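Local coordinates for sugar isomerase (Sinorhizobium meliloti, PDB 3QC0), which probably isomerises a sugar, its exact substrate being uncertain, at a zinc ion bound in a xylose isomerase-like TIM barrel, at residues A[146-151]-A[177-182]; A[63-68]-A[99-104]; A[69-74]-A[119-124]; A[220-225]-A[247-252]. All blocks are in the same frame, centred on the assembly; numbering follows the deposited sequence.

Contact 1 of 4, residues A[146-151]-A[177-182]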
loop_
_atom_site.group_PDB
_atom_site.type_symbol
_atom_site.label_atom_id
_atom_site.label_comp_id
_atom_site.label_asym_id
_atom_site.label_seq_id
_atom_site.Cartn_x
_atom_site.Cartn_y
_atom_site.Cartn_z
ATOM N N PRO A 146 1.647 2.309 1.989
ATOM C CA PRO A 146 2.682 1.387 1.548
ATOM C C PRO A 146 3.258 1.626 0.153
ATOM O O PRO A 146 4.396 1.248 -0.093
ATOM C CB PRO A 146 1.987 0.012 1.642
ATOM C CG PRO A 146 1.112 0.183 2.875
ATOM C CD PRO A 146 0.622 1.639 2.807
HETATM N N MSE A 147 2.504 2.244 -0.759
HETATM C CA MSE A 147 3.038 2.525 -2.084
HETATM C C MSE A 147 4.205 3.490 -2.078
HETATM O O MSE A 147 4.937 3.545 -3.064
HETATM C CB MSE A 147 1.964 3.001 -3.076
HETATM C CG MSE A 147 1.366 4.289 -2.756
HETATM SE SE MSE A 147 -0.199 4.533 -4.040
HETATM C CE MSE A 147 -1.058 5.845 -2.965
ATOM N N TYR A 148 4.388 4.211 -0.946
ATOM C CA TYR A 148 5.487 5.144 -0.782
ATOM C C TYR A 148 6.730 4.561 -0.108
ATOM O O TYR A 148 7.718 5.278 0.140
ATOM C CB TYR A 148 4.994 6.340 0.055
ATOM C CG TYR A 148 3.784 7.039 -0.576
ATOM C CD1 TYR A 148 3.800 7.457 -1.908
ATOM C CD2 TYR A 148 2.640 7.291 0.146
ATOM C CE1 TYR A 148 2.697 8.088 -2.484
ATOM C CE2 TYR A 148 1.550 7.926 -0.410
ATOM C CZ TYR A 148 1.552 8.299 -1.739
ATOM O OH TYR A 148 0.444 8.977 -2.264
ATOM N N ALA A 149 6.703 3.270 0.233
ATOM C CA ALA A 149 7.730 2.650 1.061
ATOM C C ALA A 149 9.141 2.802 0.544
ATOM O O ALA A 149 10.073 2.934 1.323
ATOM C CB ALA A 149 7.407 1.146 1.333
ATOM N N ALA A 150 9.327 2.647 -0.773
ATOM C CA ALA A 150 10.684 2.569 -1.313
ATOM C C ALA A 150 11.390 3.900 -1.380
ATOM O O ALA A 150 12.598 3.945 -1.259
ATOM C CB ALA A 150 10.695 1.927 -2.722
ATOM N N ASP A 151 10.627 4.943 -1.672
ATOM C CA ASP A 151 11.230 6.205 -2.078
ATOM C C ASP A 151 10.747 7.444 -1.365
ATOM O O ASP A 151 11.276 8.520 -1.669
ATOM C CB ASP A 151 11.155 6.345 -3.593
ATOM C CG ASP A 151 9.769 6.321 -4.136
ATOM O OD1 ASP A 151 8.785 6.074 -3.409
ATOM O OD2 ASP A 151 9.673 6.595 -5.378
ATOM N N ASP A 177 -3.374 9.924 8.907
ATOM C CA ASP A 177 -3.874 10.475 7.638
ATOM C C ASP A 177 -4.642 9.364 6.966
ATOM O O ASP A 177 -4.097 8.295 6.725
ATOM C CB ASP A 177 -2.683 10.941 6.807
ATOM C CG ASP A 177 -3.058 11.561 5.475
ATOM O OD1 ASP A 177 -4.088 11.174 4.904
ATOM O OD2 ASP A 177 -2.283 12.439 5.015
ATOM N N VAL A 178 -5.931 9.587 6.764
ATOM C CA VAL A 178 -6.815 8.534 6.249
ATOM C C VAL A 178 -6.302 7.990 4.927
ATOM O O VAL A 178 -6.501 6.803 4.639
ATOM C CB VAL A 178 -8.268 9.020 6.112
ATOM C CG1 VAL A 178 -8.803 9.423 7.528
ATOM C CG2 VAL A 178 -8.421 10.182 5.107
ATOM N N TYR A 179 -5.636 8.820 4.133
ATOM C CA TYR A 179 -5.144 8.348 2.836
ATOM C C TYR A 179 -4.166 7.204 3.011
ATOM O O TYR A 179 -4.119 6.264 2.259
ATOM C CB TYR A 179 -4.452 9.467 2.041
ATOM C CG TYR A 179 -4.459 9.241 0.552
ATOM C CD1 TYR A 179 -5.647 9.326 -0.170
ATOM C CD2 TYR A 179 -3.291 8.944 -0.151
ATOM C CE1 TYR A 179 -5.676 9.100 -1.539
ATOM C CE2 TYR A 179 -3.303 8.747 -1.533
ATOM C CZ TYR A 179 -4.509 8.826 -2.224
ATOM O OH TYR A 179 -4.542 8.655 -3.595
ATOM N N HIS A 180 -3.345 7.315 4.048
ATOM C CA HIS A 180 -2.244 6.397 4.249
ATOM C C HIS A 180 -2.651 5.133 4.993
ATOM O O HIS A 180 -1.934 4.113 4.901
ATOM C CB HIS A 180 -1.134 7.095 5.042
ATOM C CG HIS A 180 -0.569 8.279 4.337
ATOM N ND1 HIS A 180 -0.262 8.250 2.992
ATOM C CD2 HIS A 180 -0.238 9.521 4.783
ATOM C CE1 HIS A 180 0.200 9.442 2.635
ATOM N NE2 HIS A 180 0.230 10.222 3.702
ATOM N N VAL A 181 -3.733 5.217 5.790
ATOM C CA VAL A 181 -4.070 4.128 6.723
ATOM C C VAL A 181 -5.438 3.463 6.534
ATOM O O VAL A 181 -5.688 2.451 7.196
ATOM C CB VAL A 181 -3.984 4.631 8.230
ATOM C CG1 VAL A 181 -2.661 5.312 8.532
ATOM C CG2 VAL A 181 -5.179 5.578 8.595
ATOM N N TRP A 182 -6.321 4.024 5.700
ATOM C CA TRP A 182 -7.729 3.602 5.670
ATOM C C TRP A 182 -7.880 2.093 5.398
ATOM O O TRP A 182 -8.826 1.475 5.868
ATOM C CB TRP A 182 -8.537 4.373 4.632
ATOM C CG TRP A 182 -8.227 3.999 3.241
ATOM C CD1 TRP A 182 -7.209 4.439 2.477
ATOM C CD2 TRP A 182 -8.917 3.001 2.465
ATOM N NE1 TRP A 182 -7.224 3.798 1.251
ATOM C CE2 TRP A 182 -8.278 2.919 1.225
ATOM C CE3 TRP A 182 -10.031 2.236 2.706
ATOM C CZ2 TRP A 182 -8.715 2.045 0.208
ATOM C CZ3 TRP A 182 -10.458 1.357 1.742
ATOM C CH2 TRP A 182 -9.800 1.265 0.480
#
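Tyr148 meets His180 through ring atoms CD2 and CE2 and Tyr179 through its hydroxyl. Its CB points at the helical turn 178-181, and CG stands beside the backbone N, anti to the carbonyl carbon (chi1 -57°), which sends the ring in the same direction. Over the centre of one ring face sits CG of the preceding Met147, a selenomethionine in this model, 3.9 Å above the plane. Along one side of the ring, Tyr148 CD2 lies 4.1 Å from His180 CE1, and the next atom, Tyr148 CE2, closes to 3.7 Å of that same His180 CE1. The two rings meet rim to rim, their planes nearly perpendicular at 83°, so neither covers the other's face. Both segments belong to the end of the TIM barrel that holds the metal: 146-151 follows strand 139-141, and the short helix 178-181 follows strand 172-177. At the tip, Tyr148 OH touches the edge of the Tyr179 ring, 3.8 Å from CE2, while its hydrogen bond goes to the backbone O of Met215. Tyr179 CE2 also receives the methyl CE of Met147 at 3.9 Å, the two side chains crossing at about a right angle. The helical turn is N-capped by Asp177, whose OD1 accepts from Tyr179 N at 2.9 Å on the anti side of the carboxylate. Its other oxygen, OD2, ligates the zinc ion. His180 NE2 is hydrogen-bonded to an unidentified bound molecule.

Contact 2 of 4, residues A[63-68]-A[99-104]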
loop_
_atom_site.group_PDB
_atom_site.type_symbol
_atom_site.label_atom_id
_atom_site.label_comp_id
_atom_site.label_asym_id
_atom_site.label_seq_id
_atom_site.Cartn_x
_atom_site.Cartn_y
_atom_site.Cartn_z
ATOM N N GLY A 63 -0.190 21.221 12.160
ATOM C CA GLY A 63 1.099 20.637 11.870
ATOM C C GLY A 63 1.958 21.594 11.068
ATOM O O GLY A 63 1.434 22.581 10.514
ATOM N N LEU A 64 3.254 21.303 11.010
ATOM C CA LEU A 64 4.147 21.859 9.987
ATOM C C LEU A 64 4.629 20.664 9.155
ATOM O O LEU A 64 5.106 19.660 9.708
ATOM C CB LEU A 64 5.342 22.579 10.604
ATOM C CG LEU A 64 6.386 23.137 9.640
ATOM C CD1 LEU A 64 5.796 24.238 8.705
ATOM C CD2 LEU A 64 7.617 23.671 10.409
ATOM N N CYS A 65 4.501 20.784 7.837
ATOM C CA CYS A 65 4.947 19.742 6.920
ATOM C C CYS A 65 6.232 20.147 6.210
ATOM O O CYS A 65 6.234 21.168 5.488
ATOM C CB CYS A 65 3.896 19.468 5.866
ATOM S SG CYS A 65 2.422 18.682 6.477
ATOM N N ARG A 66 7.338 19.414 6.337
ATOM C CA ARG A 66 7.517 18.227 7.168
ATOM C C ARG A 66 8.990 18.051 7.445
ATOM O O ARG A 66 9.854 18.524 6.701
ATOM C CB ARG A 66 6.962 16.943 6.469
ATOM C CG ARG A 66 7.667 16.490 5.189
ATOM C CD ARG A 66 7.360 17.298 4.008
ATOM N NE ARG A 66 7.620 16.616 2.730
ATOM C CZ ARG A 66 8.478 16.944 1.791
ATOM N NH1 ARG A 66 9.254 18.044 1.842
ATOM N NH2 ARG A 66 8.507 16.157 0.705
ATOM N N GLY A 67 9.281 17.299 8.502
ATOM C CA GLY A 67 10.599 16.740 8.720
ATOM C C GLY A 67 10.610 15.289 8.244
ATOM O O GLY A 67 9.722 14.861 7.493
ATOM N N GLY A 68 11.640 14.583 8.661
ATOM C CA GLY A 68 11.860 13.186 8.315
ATOM C C GLY A 68 13.043 13.009 7.395
ATOM O O GLY A 68 14.078 13.623 7.549
ATOM N N CYS A 99 2.373 20.140 16.091
ATOM C CA CYS A 99 3.365 19.102 15.906
ATOM C C CYS A 99 4.170 19.398 14.659
ATOM O O CYS A 99 3.751 20.224 13.804
ATOM C CB CYS A 99 2.729 17.676 15.772
ATOM S SG CYS A 99 1.707 17.446 14.311
ATOM N N LEU A 100 5.318 18.714 14.559
ATOM C CA LEU A 100 6.081 18.619 13.313
ATOM C C LEU A 100 5.801 17.241 12.733
ATOM O O LEU A 100 6.078 16.240 13.392
ATOM C CB LEU A 100 7.570 18.747 13.600
ATOM C CG LEU A 100 8.484 18.577 12.383
ATOM C CD1 LEU A 100 8.244 19.616 11.307
ATOM C CD2 LEU A 100 9.974 18.494 12.767
ATOM N N VAL A 101 5.241 17.221 11.535
ATOM C CA VAL A 101 4.957 15.966 10.857
ATOM C C VAL A 101 6.257 15.378 10.299
ATOM O O VAL A 101 7.058 16.097 9.728
ATOM C CB VAL A 101 3.917 16.190 9.741
ATOM C CG1 VAL A 101 3.706 14.914 8.930
ATOM C CG2 VAL A 101 2.575 16.669 10.345
ATOM N N LEU A 102 6.463 14.068 10.478
ATOM C CA LEU A 102 7.655 13.405 10.012
ATOM C C LEU A 102 7.287 12.380 8.933
ATOM O O LEU A 102 6.532 11.426 9.197
ATOM C CB LEU A 102 8.433 12.684 11.123
ATOM C CG LEU A 102 8.867 13.544 12.329
ATOM C CD1 LEU A 102 9.588 12.608 13.332
ATOM C CD2 LEU A 102 9.751 14.708 11.895
ATOM N N VAL A 103 7.819 12.601 7.746
ATOM C CA VAL A 103 7.719 11.690 6.603
ATOM C C VAL A 103 9.055 10.979 6.521
ATOM O O VAL A 103 10.074 11.607 6.277
ATOM C CB VAL A 103 7.398 12.472 5.328
ATOM C CG1 VAL A 103 7.433 11.545 4.106
ATOM C CG2 VAL A 103 6.020 13.121 5.407
ATOM N N ALA A 104 9.073 9.668 6.818
ATOM C CA ALA A 104 10.278 8.975 7.307
ATOM C C ALA A 104 11.481 8.976 6.375
ATOM O O ALA A 104 12.614 8.869 6.836
ATOM C CB ALA A 104 9.956 7.496 7.689
#
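Leu64 bonds to both Cys99 and Val101, the first two of four backbone hydrogen bonds joining parallel strands 64-68 and 100-103. Leu64 N donates to Cys99 O at 3.0 Å, and Leu64 O accepts from Val101 N at 3.1 Å. Val101 O then receives Gly67 N at 2.8 Å, and Gly67 O accepts Val103 N at 3.0 Å. From Leu64 to Gly67 the first strand spends three residues where the second, from Leu100 to Leu102, spends two. The extra residue falls at the cis peptide between Cys65 and Arg66. Beside it, Arg66 CB rests 3.4 Å from Val101 O, and its CG packs on Val103 CG2 at 3.8 Å. Further out along that side chain, Arg66 NE is hydrogen-bonded to an unidentified bound molecule. Gly67, having no side chain, lets Leu102 CD2 come to 3.7 Å from Gly68 N, and the bare CA of Gly68 lies 3.1 Å from Val103 O. Cys65 and Val101 share one sheet face, where Val101 touches Glu142, a zinc ligand; Leu64 and Leu100 lie on the other. These are neighbouring strands of the barrel, linked as a beta-alpha-beta crossover through helix 75-94. That helix packs on Leu64, Leu100 and Leu102, and its Asn85 takes a hydrogen bond from Gly68 N; strand 139-141 continues the sheet beyond strand 100-103, with helix 114-135 against Leu102.

Contact 3 of 4, residues A[69-74]-A[119-124]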
loop_
_atom_site.group_PDB
_atom_site.type_symbol
_atom_site.label_atom_id
_atom_site.label_comp_id
_atom_site.label_asym_id
_atom_site.label_seq_id
_atom_site.Cartn_x
_atom_site.Cartn_y
_atom_site.Cartn_z
ATOM N N PHE A 69 12.842 12.153 6.390
ATOM C CA PHE A 69 13.853 11.824 5.392
ATOM C C PHE A 69 15.179 11.451 5.998
ATOM O O PHE A 69 16.224 11.987 5.654
ATOM C CB PHE A 69 13.920 12.967 4.351
ATOM C CG PHE A 69 12.609 13.155 3.677
ATOM C CD1 PHE A 69 12.205 12.261 2.709
ATOM C CD2 PHE A 69 11.742 14.167 4.065
ATOM C CE1 PHE A 69 10.928 12.368 2.104
ATOM C CE2 PHE A 69 10.485 14.270 3.476
ATOM C CZ PHE A 69 10.089 13.375 2.512
ATOM N N PHE A 70 15.123 10.444 6.886
ATOM C CA PHE A 70 16.296 10.036 7.644
ATOM C C PHE A 70 17.306 9.105 6.970
ATOM O O PHE A 70 18.503 9.292 7.136
ATOM C CB PHE A 70 15.857 9.406 8.977
ATOM C CG PHE A 70 15.116 10.352 9.870
ATOM C CD1 PHE A 70 15.810 11.329 10.560
ATOM C CD2 PHE A 70 13.756 10.227 10.086
ATOM C CE1 PHE A 70 15.152 12.183 11.386
ATOM C CE2 PHE A 70 13.097 11.080 10.939
ATOM C CZ PHE A 70 13.814 12.069 11.584
ATOM N N PRO A 71 16.849 8.078 6.219
ATOM C CA PRO A 71 17.887 7.144 5.735
ATOM C C PRO A 71 18.800 7.767 4.698
ATOM O O PRO A 71 18.349 8.582 3.870
ATOM C CB PRO A 71 17.069 5.966 5.167
ATOM C CG PRO A 71 15.724 6.058 5.835
ATOM C CD PRO A 71 15.499 7.555 5.994
ATOM N N ALA A 72 20.074 7.410 4.767
ATOM C CA ALA A 72 21.079 7.855 3.799
ATOM C C ALA A 72 22.200 6.850 3.835
ATOM O O ALA A 72 22.369 6.128 4.845
ATOM C CB ALA A 72 21.583 9.313 4.100
ATOM N N PRO A 73 22.971 6.769 2.745
ATOM C CA PRO A 73 23.993 5.741 2.643
ATOM C C PRO A 73 25.195 5.919 3.548
ATOM O O PRO A 73 25.989 4.984 3.670
ATOM C CB PRO A 73 24.459 5.836 1.185
ATOM C CG PRO A 73 23.591 6.751 0.507
ATOM C CD PRO A 73 22.817 7.541 1.514
ATOM N N ASP A 74 25.391 7.109 4.129
ATOM C CA ASP A 74 26.523 7.306 5.005
ATOM C C ASP A 74 26.171 8.191 6.195
ATOM O O ASP A 74 25.096 8.801 6.228
ATOM C CB ASP A 74 27.735 7.823 4.242
ATOM C CG ASP A 74 27.553 9.180 3.647
ATOM O OD1 ASP A 74 26.515 9.844 3.783
ATOM O OD2 ASP A 74 28.526 9.598 2.980
ATOM N N ARG A 119 15.615 1.055 10.790
ATOM C CA ARG A 119 16.474 1.344 11.947
ATOM C C ARG A 119 17.012 2.780 11.879
ATOM O O ARG A 119 17.111 3.471 12.905
ATOM C CB ARG A 119 17.633 0.368 12.068
ATOM C CG ARG A 119 17.189 -1.018 12.468
ATOM C CD ARG A 119 18.359 -1.910 12.862
ATOM N NE ARG A 119 19.326 -2.103 11.780
ATOM C CZ ARG A 119 19.264 -3.077 10.867
ATOM N NH1 ARG A 119 18.269 -3.943 10.854
ATOM N NH2 ARG A 119 20.215 -3.168 9.952
HETATM N N MSE A 120 17.392 3.239 10.703
HETATM C CA MSE A 120 17.889 4.642 10.532
HETATM C C MSE A 120 16.826 5.644 10.855
HETATM O O MSE A 120 17.122 6.696 11.399
HETATM C CB MSE A 120 18.395 4.875 9.127
HETATM C CG MSE A 120 19.601 4.057 8.717
HETATM SE SE MSE A 120 20.027 4.247 6.866
HETATM C CE MSE A 120 21.514 3.039 6.756
ATOM N N VAL A 121 15.569 5.342 10.553
ATOM C CA VAL A 121 14.430 6.184 10.974
ATOM C C VAL A 121 14.324 6.294 12.480
ATOM O O VAL A 121 14.256 7.371 13.032
ATOM C CB VAL A 121 13.088 5.692 10.346
ATOM C CG1 VAL A 121 11.915 6.464 10.909
ATOM C CG2 VAL A 121 13.155 5.825 8.776
ATOM N N VAL A 122 14.366 5.135 13.142
ATOM C CA VAL A 122 14.266 5.142 14.609
ATOM C C VAL A 122 15.440 5.950 15.214
ATOM O O VAL A 122 15.247 6.801 16.090
ATOM C CB VAL A 122 14.196 3.737 15.178
ATOM C CG1 VAL A 122 14.161 3.760 16.708
ATOM C CG2 VAL A 122 12.957 3.021 14.581
ATOM N N GLU A 123 16.646 5.682 14.749
ATOM C CA GLU A 123 17.821 6.369 15.240
ATOM C C GLU A 123 17.772 7.868 14.947
ATOM O O GLU A 123 18.170 8.693 15.774
ATOM C CB GLU A 123 19.072 5.782 14.608
ATOM C CG GLU A 123 19.431 4.392 15.038
ATOM C CD GLU A 123 20.584 3.789 14.171
ATOM O OE1 GLU A 123 21.091 4.435 13.210
ATOM O OE2 GLU A 123 20.964 2.654 14.453
ATOM N N GLY A 124 17.232 8.223 13.797
ATOM C CA GLY A 124 17.137 9.620 13.401
ATOM C C GLY A 124 16.156 10.372 14.281
ATOM O O GLY A 124 16.428 11.505 14.750
#
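Phe70 lays its ring on the backbone of helix 114-135, where Gly124 has no side chain to hold it off. Its CB points toward the helix, and with CG beside the backbone N (chi1 -62°) the ring passes along the residues from Val121 to Gly124. One face looks onto helix main chain: Val121 O stands 4.1 Å above the ring plane, displaced toward the rim, and Gly124 C lies 3.6 Å from Phe70 CE1 over that same face. The root of the side chain is close to the helix as well, Phe70 CB being 3.8 Å from Met120 O, the carbonyl that already accepts the helical bond from Gly124 N.

Next along the loop, Pro71 sits between two side chains of one helical turn. Its CG meets Val121 CG2 at 3.9 Å, the two groups crossing at a slant. Its CB is 3.8 Å from the selenium SE of Met120, which the model carries as selenomethionine. The Met120 chain is extended beyond CG (chi2 173°) and so runs on past the proline to the next residue, bringing SE to 3.6 Å from Ala72 O. That carbonyl also accepts a hydrogen bond from Arg78 of helix 75-94. Pro108 touches both Pro71 and Met120, and Phe70 continues onto Ile125 and Val128, further along the helix.

No hydrogen bond joins the two segments. In this TIM barrel the beta-alpha loop leaving strand 60-68 thus lies on helix 114-135, which follows the neighbouring strand 100-103.

Contact 4 of 4, residues A[220-225]-A[247-252]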
loop_
_atom_site.group_PDB
_atom_site.type_symbol
_atom_site.label_atom_id
_atom_site.label_comp_id
_atom_site.label_asym_id
_atom_site.label_seq_id
_atom_site.Cartn_x
_atom_site.Cartn_y
_atom_site.Cartn_z
ATOM N N GLY A 220 -8.639 12.425 -3.186
ATOM C CA GLY A 220 -10.014 12.883 -3.359
ATOM C C GLY A 220 -10.446 13.889 -2.326
ATOM O O GLY A 220 -9.933 13.915 -1.192
HETATM N N MSE A 221 -11.374 14.761 -2.733
HETATM C CA MSE A 221 -12.145 15.522 -1.799
HETATM C C MSE A 221 -12.989 14.547 -0.974
HETATM O O MSE A 221 -13.545 13.571 -1.499
HETATM C CB MSE A 221 -13.052 16.476 -2.583
HETATM C CG MSE A 221 -13.984 17.335 -1.767
HETATM SE SE MSE A 221 -13.175 18.555 -0.519
HETATM C CE MSE A 221 -12.433 19.718 -1.946
HETATM N N MSE A 222 -13.116 14.833 0.297
HETATM C CA MSE A 222 -13.898 13.997 1.200
HETATM C C MSE A 222 -15.292 13.777 0.655
HETATM O O MSE A 222 -15.994 14.730 0.349
HETATM C CB MSE A 222 -14.040 14.641 2.569
HETATM C CG MSE A 222 -12.799 14.759 3.366
HETATM SE SE MSE A 222 -11.679 16.305 2.944
HETATM C CE MSE A 222 -12.880 17.747 3.256
ATOM N N GLY A 223 -15.715 12.525 0.566
ATOM C CA GLY A 223 -17.012 12.146 0.021
ATOM C C GLY A 223 -17.021 11.756 -1.443
ATOM O O GLY A 223 -18.025 11.211 -1.926
ATOM N N ASP A 224 -15.950 12.050 -2.168
ATOM C CA ASP A 224 -15.854 11.672 -3.566
ATOM C C ASP A 224 -15.291 10.265 -3.699
ATOM O O ASP A 224 -15.338 9.672 -4.796
ATOM C CB ASP A 224 -14.963 12.643 -4.360
ATOM C CG ASP A 224 -15.658 13.971 -4.714
ATOM O OD1 ASP A 224 -16.880 14.103 -4.455
ATOM O OD2 ASP A 224 -14.968 14.819 -5.330
ATOM N N GLY A 225 -14.745 9.724 -2.599
ATOM C CA GLY A 225 -14.139 8.382 -2.628
ATOM C C GLY A 225 -14.836 7.411 -1.693
ATOM O O GLY A 225 -16.015 7.554 -1.395
ATOM N N VAL A 247 -7.563 19.000 6.339
ATOM C CA VAL A 247 -7.772 18.656 4.945
ATOM C C VAL A 247 -6.503 18.758 4.134
ATOM O O VAL A 247 -5.925 19.814 3.953
ATOM C CB VAL A 247 -8.828 19.509 4.282
ATOM C CG1 VAL A 247 -8.966 19.133 2.796
ATOM C CG2 VAL A 247 -10.146 19.404 5.093
ATOM N N GLU A 248 -6.060 17.611 3.641
ATOM C CA GLU A 248 -4.820 17.529 2.893
ATOM C C GLU A 248 -5.092 16.785 1.598
ATOM O O GLU A 248 -5.201 15.561 1.553
ATOM C CB GLU A 248 -3.724 16.832 3.713
ATOM C CG GLU A 248 -2.390 16.789 3.004
ATOM C CD GLU A 248 -1.342 16.081 3.793
ATOM O OE1 GLU A 248 -1.696 15.182 4.541
ATOM O OE2 GLU A 248 -0.164 16.473 3.694
ATOM N N ILE A 249 -5.266 17.554 0.534
ATOM C CA ILE A 249 -5.591 17.054 -0.793
ATOM C C ILE A 249 -4.514 17.466 -1.796
ATOM O O ILE A 249 -4.218 18.646 -1.950
ATOM C CB ILE A 249 -6.968 17.580 -1.284
ATOM C CG1 ILE A 249 -8.071 17.102 -0.340
ATOM C CG2 ILE A 249 -7.238 17.110 -2.738
ATOM C CD1 ILE A 249 -9.459 17.762 -0.501
ATOM N N PHE A 250 -3.935 16.493 -2.480
ATOM C CA PHE A 250 -3.064 16.690 -3.628
ATOM C C PHE A 250 -3.865 16.264 -4.862
ATOM O O PHE A 250 -4.159 15.076 -5.009
ATOM C CB PHE A 250 -1.768 15.845 -3.562
ATOM C CG PHE A 250 -1.034 15.868 -2.231
ATOM C CD1 PHE A 250 -1.089 16.930 -1.362
ATOM C CD2 PHE A 250 -0.201 14.811 -1.899
ATOM C CE1 PHE A 250 -0.394 16.903 -0.142
ATOM C CE2 PHE A 250 0.493 14.791 -0.693
ATOM C CZ PHE A 250 0.376 15.840 0.199
ATOM N N SER A 251 -4.266 17.202 -5.722
ATOM C CA SER A 251 -5.152 16.880 -6.859
ATOM C C SER A 251 -4.767 17.671 -8.101
ATOM O O SER A 251 -5.334 18.739 -8.379
ATOM C CB SER A 251 -6.612 17.120 -6.496
ATOM O OG SER A 251 -7.484 16.828 -7.598
ATOM N N ALA A 252 -3.838 17.121 -8.861
ATOM C CA ALA A 252 -3.227 17.851 -9.969
ATOM C C ALA A 252 -4.231 18.178 -11.057
ATOM O O ALA A 252 -4.100 19.221 -11.703
ATOM C CB ALA A 252 -2.052 17.073 -10.559
#
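Between Met221, Met222, Ile249 and Val247 no ring enters; the flat groups of the two segments turn from this interface. Phe250 starts off away from the other segment, and Arg219 makes a cation-pi contact with it. Glu248 also starts away from the other segment, and its OE1 binds the zinc ion. This alternation belongs to the last part of the TIM barrel: 247-252 runs out of strand 245-247, the eighth strand, with Val247 and Ile249 pointing toward the loop that follows strand 200-205.

The contact is mainly apolar, with no hydrogen bond across it. Ile249 CD1 is its meeting point, 3.7 Å from Met221 CA and 3.8 Å from the selenium SE of Met221, while its CG1 lies 3.8 Å from Gly220 O. Both methionines are modelled as selenomethionine, and both are bent. In Met221, CG is anti to the backbone N (chi1 178°), but turns at chi2 and chi3 fold the end back over the isoleucine methyl. Met222 bends too and lies obliquely against Val247, its SE 3.9 Å from CG1. Met222 SE is a looser neighbour of Ile249 CD1, at 4.3 Å.

What presents the two methionines side by side is a type II turn from Met221 to Asp224, with Gly223 at a positive phi of 95° in its third position and Asp224 N bonded to Met221 O at 2.9 Å. Helix 260-274 packs on both Met221 and Val247. The closest methyl pair of the interface is Met222 CE against Val247 CG2, at 3.7 Å.

In the fold
Contacts 1, 2 and 4 are buried, whereas contact 3 is only partly so and lies farthest out, about 19 Å from the chain's centre. Contact 2 is backbone chemistry, a hydrogen-bonded strand pair of the barrel wall; the other three rely on side chains, with no hydrogen bond across them. Contact 1 is largely aromatic, contact 4 aliphatic and selenium-rich, contact 3 a ring and a proline on a helix. Contacts 1 and 4 share the metal: Asp177 from one and Glu248 from the other, with Glu142 and His204, bind zinc. Contacts 2 and 3 are continuous, since 69-74 prolongs 63-68, and Phe69 N probably bonds to Val103 O. Contacts 3 and 4 lie on opposite sides of the chain's centre.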